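Local coordinates for topoisomerase I-like protein (Leishmania donovani, PDB 2B9S), which probably relaxes supercoiled DNA as the large subunit of a heterodimeric type IB topoisomerase that nicks and reseals one strand of the duplex, at residues R277-Y282 against D359-L364; L287-G292 against V303-L308. All blocks are in the same frame, centred on the assembly; numbering follows the deposited sequence.

In the fold
Both contacts lie in the catalytic core and are largely buried, their centres about 9 Å apart, with contact 2 nested inside the chain loop that contact 1 closes. Contact 1 joins the flank of helix 272-287 to the turn before helix 366-373 and is wholly apolar across its interface, while contact 2 ties the loop following that same helix to 303-308 with backbone hydrogen bonds and carries Arg290 and Gly292 to the DNA. The two meet directly: Ile360 N probably bonds to Leu308 O (3.0 Å), and Ala280 O packs on Cys305 SG (3.6 Å). Packing thus dominates behind the site, and anion binding at its front.

Contact 1: R277-Y282 against D359-L364; sequences RAVAMY and DIFDQL
In the catalytic core of this type IB topoisomerase, a type I beta turn, Phe361 to Leu364, packs against one side of helix 272-287, with Leu364 and Phe361 meeting Arg277, Val279 and Ala280. The turn is closed by Leu364 N bonding to Phe361 O at 3.1 Å, and both of its end residues direct their side chains at the helix. Leu364 lies across the start of the helical segment. Its CG is anti to the backbone N (chi1 174°), which carries the two methyl groups onto two residues one helical turn apart: CD1 rests 3.9 Å from Arg277 CA and against the aliphatic CB and CG, while CD2 presses on Ala280. Arg277 contributes only this hydrocarbon root, since the rest of its chain leads away from the turn. Val279 CG1 meets the Phe361 ring edge near its plane, 3.9 Å from CZ, and the two side chains cross at about a right angle. Ala280 CB sits more loosely over one face, 4.5 Å from CE2, and Ile360 CG2 covers a face from within the loop, 3.8 Å above the ring centre. Asp362 and Gln363 take no part in the apolar contact; Gln363 NE2 donates to Asp362 OD2, nearly in its own amide plane but reaching the carboxylate from above, and Asp362 OD1 makes a weak hydrogen bond to Gln276 NE2. Gln363 O and N are hydrogen-bonded to His273 and Gln276, in the turn of the helix that runs into Arg277. Leu369 of helix 366-373 packs on both Ala280 and Leu364, and Phe350 of helix 341-351 touches Val279 and Ile360, so both helices border the contact. Ala280 CB and Leu364 CD2 lie 3.2 Å apart, a doubtfully short value at this resolution.

Contact 2: L287-G292 against V303-L308; sequences LALRVG and VGCCSL. With VO4 (vanadate ion), chain F; nucleotides of chain C; nucleotides of chain B.
Arg290 and Gly292 meet the DNA directly, while the backbone between them is bonded to 303-308. Arg290 NE donates to vanadate O2 at 3.0 Å (160°), and NH2 reaches O5' of DA1 of chain B, also at 3.0 Å, in the guanidinium plane; a weak hydrogen bond from NH2 to vanadate O1 adds to these. Extended from CG to NE, the side chain spans the distance to the vanadate oxygens and to O5', which is itself bound to vanadium. Gly292 N grips OP1 of DT16 of chain C at 2.8 Å, and Val291 CG1 packs on the same nucleotide.

Behind this shell, Cys305 N bonds to Arg290 O at 2.7 Å, nearly straight and in the carbonyl plane, and Cys306 N reaches Val291 O at 2.8 Å from above that carbonyl's plane. Two glycines allow the close approach: Gly292 CA and Gly304 CA lie 3.5 Å apart, leaving no room for a CB on either. Ser307 OG accepts from Gly304 N, and Leu289 CD1 meets Leu308 CD1 at 4.2 Å, the two side chains crossing at about a right angle.

His429 and Arg386 also hydrogen-bond the vanadate, and Lys328 lies beside Arg290. Together they form the anion pocket of a type IB topoisomerase active site, with vanadate at the nick mimicking the transition state of strand transfer.

Contact 1: R277-Y282 against D359-L364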
loop_
_atom_site.group_PDB
_atom_site.type_symbol
_atom_site.label_atom_id
_atom_site.label_comp_id
_atom_site.label_asym_id
_atom_site.label_seq_id
_atom_site.Cartn_x
_atom_site.Cartn_y
_atom_site.Cartn_z
ATOM N N ARG D 277 22.054 13.972 -8.833
ATOM C CA ARG D 277 21.819 13.593 -7.425
ATOM C C ARG D 277 21.324 14.771 -6.570
ATOM O O ARG D 277 20.389 14.608 -5.769
ATOM C CB ARG D 277 23.079 12.974 -6.809
ATOM C CG ARG D 277 22.845 12.219 -5.495
ATOM C CD ARG D 277 24.126 11.531 -5.028
ATOM N NE ARG D 277 25.167 12.511 -4.684
ATOM C CZ ARG D 277 26.447 12.226 -4.448
ATOM N NH1 ARG D 277 26.902 10.973 -4.515
ATOM N NH2 ARG D 277 27.277 13.212 -4.144
ATOM N N ALA D 278 21.931 15.948 -6.774
ATOM C CA ALA D 278 21.557 17.207 -6.089
ATOM C C ALA D 278 20.146 17.713 -6.397
ATOM O O ALA D 278 19.418 18.129 -5.494
ATOM C CB ALA D 278 22.585 18.301 -6.412
ATOM N N VAL D 279 19.768 17.710 -7.672
ATOM C CA VAL D 279 18.421 18.146 -8.076
ATOM C C VAL D 279 17.356 17.149 -7.585
ATOM O O VAL D 279 16.246 17.543 -7.191
ATOM C CB VAL D 279 18.351 18.398 -9.613
ATOM C CG1 VAL D 279 16.962 18.796 -10.070
ATOM C CG2 VAL D 279 19.367 19.485 -10.014
ATOM N N ALA D 280 17.710 15.861 -7.578
ATOM C CA ALA D 280 16.790 14.820 -7.122
ATOM C C ALA D 280 16.543 14.973 -5.636
ATOM O O ALA D 280 15.385 14.944 -5.183
ATOM C CB ALA D 280 17.313 13.430 -7.455
ATOM N N MET D 281 17.614 15.165 -4.865
ATOM C CA MET D 281 17.417 15.370 -3.433
ATOM C C MET D 281 16.763 16.719 -3.088
ATOM O O MET D 281 16.022 16.822 -2.121
ATOM C CB MET D 281 18.648 14.977 -2.584
ATOM C CG MET D 281 19.934 15.666 -2.846
ATOM S SD MET D 281 21.319 14.694 -2.178
ATOM C CE MET D 281 21.440 15.362 -0.514
ATOM N N TYR D 282 16.970 17.721 -3.935
ATOM C CA TYR D 282 16.223 18.968 -3.864
ATOM C C TYR D 282 14.707 18.770 -4.051
ATOM O O TYR D 282 13.903 19.366 -3.314
ATOM C CB TYR D 282 16.760 19.943 -4.912
ATOM C CG TYR D 282 15.945 21.207 -5.081
ATOM C CD1 TYR D 282 16.091 22.284 -4.197
ATOM C CD2 TYR D 282 15.041 21.337 -6.137
ATOM C CE1 TYR D 282 15.345 23.451 -4.351
ATOM C CE2 TYR D 282 14.288 22.492 -6.302
ATOM C CZ TYR D 282 14.448 23.556 -5.406
ATOM O OH TYR D 282 13.708 24.714 -5.571
ATOM N N ASP D 359 14.863 9.586 -19.899
ATOM C CA ASP D 359 15.000 9.951 -18.481
ATOM C C ASP D 359 15.747 11.265 -18.313
ATOM O O ASP D 359 16.788 11.465 -18.936
ATOM C CB ASP D 359 15.836 8.929 -17.682
ATOM C CG ASP D 359 15.181 7.565 -17.539
ATOM O OD1 ASP D 359 13.996 7.390 -17.885
ATOM O OD2 ASP D 359 15.901 6.654 -17.060
ATOM N N ILE D 360 15.248 12.091 -17.394
ATOM C CA ILE D 360 15.921 13.306 -16.924
ATOM C C ILE D 360 17.163 12.988 -16.092
ATOM O O ILE D 360 18.234 13.574 -16.307
ATOM C CB ILE D 360 14.976 14.154 -16.048
ATOM C CG1 ILE D 360 13.760 14.601 -16.849
ATOM C CG2 ILE D 360 15.728 15.362 -15.461
ATOM C CD1 ILE D 360 12.650 15.171 -16.002
ATOM N N PHE D 361 17.015 12.080 -15.127
ATOM C CA PHE D 361 18.146 11.661 -14.297
ATOM C C PHE D 361 18.723 10.324 -14.754
ATOM O O PHE D 361 18.779 9.378 -13.991
ATOM C CB PHE D 361 17.767 11.628 -12.809
ATOM C CG PHE D 361 17.150 12.915 -12.309
ATOM C CD1 PHE D 361 17.875 14.114 -12.345
ATOM C CD2 PHE D 361 15.833 12.929 -11.820
ATOM C CE1 PHE D 361 17.297 15.301 -11.897
ATOM C CE2 PHE D 361 15.255 14.092 -11.369
ATOM C CZ PHE D 361 15.989 15.291 -11.399
ATOM N N ASP D 362 19.193 10.278 -15.998
ATOM C CA ASP D 362 19.735 9.051 -16.592
ATOM C C ASP D 362 21.009 8.501 -15.913
ATOM O O ASP D 362 21.344 7.325 -16.058
ATOM C CB ASP D 362 19.945 9.235 -18.110
ATOM C CG ASP D 362 21.165 10.099 -18.460
ATOM O OD1 ASP D 362 21.187 11.326 -18.160
ATOM O OD2 ASP D 362 22.094 9.524 -19.077
ATOM N N GLN D 363 21.689 9.365 -15.163
ATOM C CA GLN D 363 22.916 9.017 -14.450
ATOM C C GLN D 363 22.698 8.884 -12.926
ATOM O O GLN D 363 23.664 8.898 -12.160
ATOM C CB GLN D 363 24.006 10.059 -14.771
ATOM C CG GLN D 363 24.410 10.115 -16.266
ATOM C CD GLN D 363 24.936 8.785 -16.782
ATOM O OE1 GLN D 363 25.811 8.185 -16.165
ATOM N NE2 GLN D 363 24.406 8.319 -17.918
ATOM N N LEU D 364 21.441 8.756 -12.502
ATOM C CA LEU D 364 21.077 8.602 -11.079
ATOM C C LEU D 364 20.028 7.491 -10.826
ATOM O O LEU D 364 18.934 7.522 -11.401
ATOM C CB LEU D 364 20.521 9.933 -10.525
ATOM C CG LEU D 364 19.964 9.919 -9.085
ATOM C CD1 LEU D 364 21.084 9.816 -8.021
ATOM C CD2 LEU D 364 19.090 11.117 -8.827
#

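Contact 2: L287-G292 against V303-L308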
loop_
_atom_site.group_PDB
_atom_site.type_symbol
_atom_site.label_atom_id
_atom_site.label_comp_id
_atom_site.label_asym_id
_atom_site.label_seq_id
_atom_site.Cartn_x
_atom_site.Cartn_y
_atom_site.Cartn_z
ATOM N N LEU D 287 9.679 19.126 -2.352
ATOM C CA LEU D 287 8.388 18.716 -2.915
ATOM C C LEU D 287 7.849 17.384 -2.385
ATOM O O LEU D 287 6.751 16.975 -2.772
ATOM C CB LEU D 287 8.477 18.628 -4.451
ATOM C CG LEU D 287 8.796 19.865 -5.286
ATOM C CD1 LEU D 287 8.742 19.478 -6.730
ATOM C CD2 LEU D 287 7.807 20.984 -4.979
ATOM N N ALA D 288 8.627 16.720 -1.529
ATOM C CA ALA D 288 8.320 15.386 -0.970
ATOM C C ALA D 288 7.927 14.317 -2.010
ATOM O O ALA D 288 6.984 13.563 -1.795
ATOM C CB ALA D 288 7.270 15.477 0.194
ATOM N N LEU D 289 8.644 14.257 -3.135
ATOM C CA LEU D 289 8.417 13.183 -4.118
ATOM C C LEU D 289 8.901 11.833 -3.580
ATOM O O LEU D 289 9.879 11.756 -2.804
ATOM C CB LEU D 289 9.129 13.473 -5.461
ATOM C CG LEU D 289 8.874 14.793 -6.212
ATOM C CD1 LEU D 289 9.422 14.732 -7.669
ATOM C CD2 LEU D 289 7.415 15.221 -6.201
ATOM N N ARG D 290 8.228 10.766 -3.997
ATOM C CA ARG D 290 8.776 9.433 -3.793
ATOM C C ARG D 290 9.992 9.289 -4.712
ATOM O O ARG D 290 10.069 9.941 -5.753
ATOM C CB ARG D 290 7.734 8.358 -4.078
ATOM C CG ARG D 290 6.459 8.494 -3.249
ATOM C CD ARG D 290 5.403 7.620 -3.841
ATOM N NE ARG D 290 4.103 7.631 -3.169
ATOM C CZ ARG D 290 3.029 8.262 -3.620
ATOM N NH1 ARG D 290 3.111 9.013 -4.707
ATOM N NH2 ARG D 290 1.860 8.149 -2.982
ATOM N N VAL D 291 10.926 8.439 -4.303
ATOM C CA VAL D 291 12.213 8.232 -4.954
ATOM C C VAL D 291 12.127 7.695 -6.400
ATOM O O VAL D 291 12.989 7.976 -7.218
ATOM C CB VAL D 291 13.110 7.298 -4.054
ATOM C CG1 VAL D 291 12.702 5.781 -4.195
ATOM C CG2 VAL D 291 14.630 7.535 -4.304
ATOM N N GLY D 292 11.110 6.894 -6.696
ATOM C CA GLY D 292 10.871 6.409 -8.051
ATOM C C GLY D 292 11.774 5.299 -8.539
ATOM O O GLY D 292 12.613 5.512 -9.414
ATOM N N VAL D 303 5.893 6.886 -12.291
ATOM C CA VAL D 303 7.222 7.393 -11.990
ATOM C C VAL D 303 7.258 8.065 -10.632
ATOM O O VAL D 303 6.223 8.439 -10.077
ATOM C CB VAL D 303 7.725 8.376 -13.103
ATOM C CG1 VAL D 303 7.747 7.666 -14.479
ATOM C CG2 VAL D 303 6.850 9.636 -13.156
ATOM N N GLY D 304 8.458 8.175 -10.092
ATOM C CA GLY D 304 8.730 9.080 -8.981
ATOM C C GLY D 304 9.982 9.840 -9.364
ATOM O O GLY D 304 10.337 9.912 -10.538
ATOM N N CYS D 305 10.678 10.373 -8.375
ATOM C CA CYS D 305 11.765 11.309 -8.636
ATOM C C CYS D 305 12.825 10.815 -9.654
ATOM O O CYS D 305 12.966 11.391 -10.727
ATOM C CB CYS D 305 12.405 11.741 -7.315
ATOM S SG CYS D 305 13.580 13.038 -7.579
ATOM N N CYS D 306 13.529 9.735 -9.315
ATOM C CA CYS D 306 14.639 9.226 -10.108
ATOM C C CYS D 306 14.232 8.713 -11.494
ATOM O O CYS D 306 15.098 8.546 -12.365
ATOM C CB CYS D 306 15.405 8.136 -9.340
ATOM S SG CYS D 306 16.175 8.675 -7.755
ATOM N N SER D 307 12.935 8.485 -11.709
ATOM C CA SER D 307 12.450 7.977 -13.001
ATOM C C SER D 307 11.653 9.005 -13.853
ATOM O O SER D 307 11.061 8.656 -14.884
ATOM C CB SER D 307 11.679 6.659 -12.804
ATOM O OG SER D 307 10.579 6.833 -11.941
ATOM N N LEU D 308 11.633 10.269 -13.431
ATOM C CA LEU D 308 10.989 11.311 -14.246
ATOM C C LEU D 308 11.621 11.369 -15.637
ATOM O O LEU D 308 12.823 11.243 -15.786
ATOM C CB LEU D 308 11.047 12.686 -13.583
ATOM C CG LEU D 308 10.337 12.859 -12.238
ATOM C CD1 LEU D 308 10.877 14.100 -11.519
ATOM C CD2 LEU D 308 8.791 12.883 -12.380
HETATM V V VO4 F . 2.705 7.022 0.489
HETATM O O1 VO4 F . 1.885 8.531 0.215
HETATM O O2 VO4 F . 4.235 6.629 -0.296
ATOM P P DT C 16 9.029 3.986 -5.071
ATOM O OP1 DT C 16 9.173 5.439 -5.285
ATOM O OP2 DT C 16 9.720 2.995 -5.917
ATOM O "O5'" DT C 16 9.461 3.630 -3.580
ATOM C "C5'" DT C 16 8.988 4.335 -2.431
ATOM C "C4'" DT C 16 9.700 3.701 -1.245
ATOM O "O4'" DT C 16 9.270 2.323 -1.105
ATOM C "C3'" DT C 16 11.228 3.653 -1.318
ATOM O "O3'" DT C 16 11.762 4.138 -0.079
ATOM C "C2'" DT C 16 11.607 2.172 -1.477
ATOM C "C1'" DT C 16 10.406 1.483 -0.851
ATOM N N1 DT C 16 10.136 0.187 -1.505
ATOM C C2 DT C 16 10.191 -0.955 -0.754
ATOM O O2 DT C 16 10.490 -0.934 0.409
ATOM N N3 DT C 16 9.919 -2.108 -1.449
ATOM C C4 DT C 16 9.583 -2.204 -2.785
ATOM O O4 DT C 16 9.332 -3.296 -3.274
ATOM C C5 DT C 16 9.512 -0.948 -3.529
ATOM C C7 DT C 16 9.141 -0.864 -5.008
ATOM C C6 DT C 16 9.793 0.163 -2.844
ATOM O "O5'" DA B 1 1.514 6.080 -0.834
ATOM C "C5'" DA B 1 0.141 6.357 -0.596
ATOM C "C4'" DA B 1 -0.710 5.513 -1.494
ATOM O "O4'" DA B 1 -0.616 4.118 -1.125
ATOM C "C3'" DA B 1 -2.155 5.865 -1.323
ATOM O "O3'" DA B 1 -2.436 6.942 -2.206
ATOM C "C2'" DA B 1 -2.876 4.562 -1.670
ATOM C "C1'" DA B 1 -1.887 3.480 -1.316
ATOM N N9 DA B 1 -2.118 2.681 -0.106
ATOM C C8 DA B 1 -1.688 3.004 1.156
ATOM N N7 DA B 1 -1.955 2.113 2.076
ATOM C C5 DA B 1 -2.612 1.110 1.373
ATOM C C6 DA B 1 -3.161 -0.131 1.774
ATOM N N6 DA B 1 -3.115 -0.593 3.043
ATOM N N1 DA B 1 -3.738 -0.887 0.814
ATOM C C2 DA B 1 -3.777 -0.456 -0.448
ATOM N N3 DA B 1 -3.321 0.695 -0.928
ATOM C C4 DA B 1 -2.724 1.439 0.023
#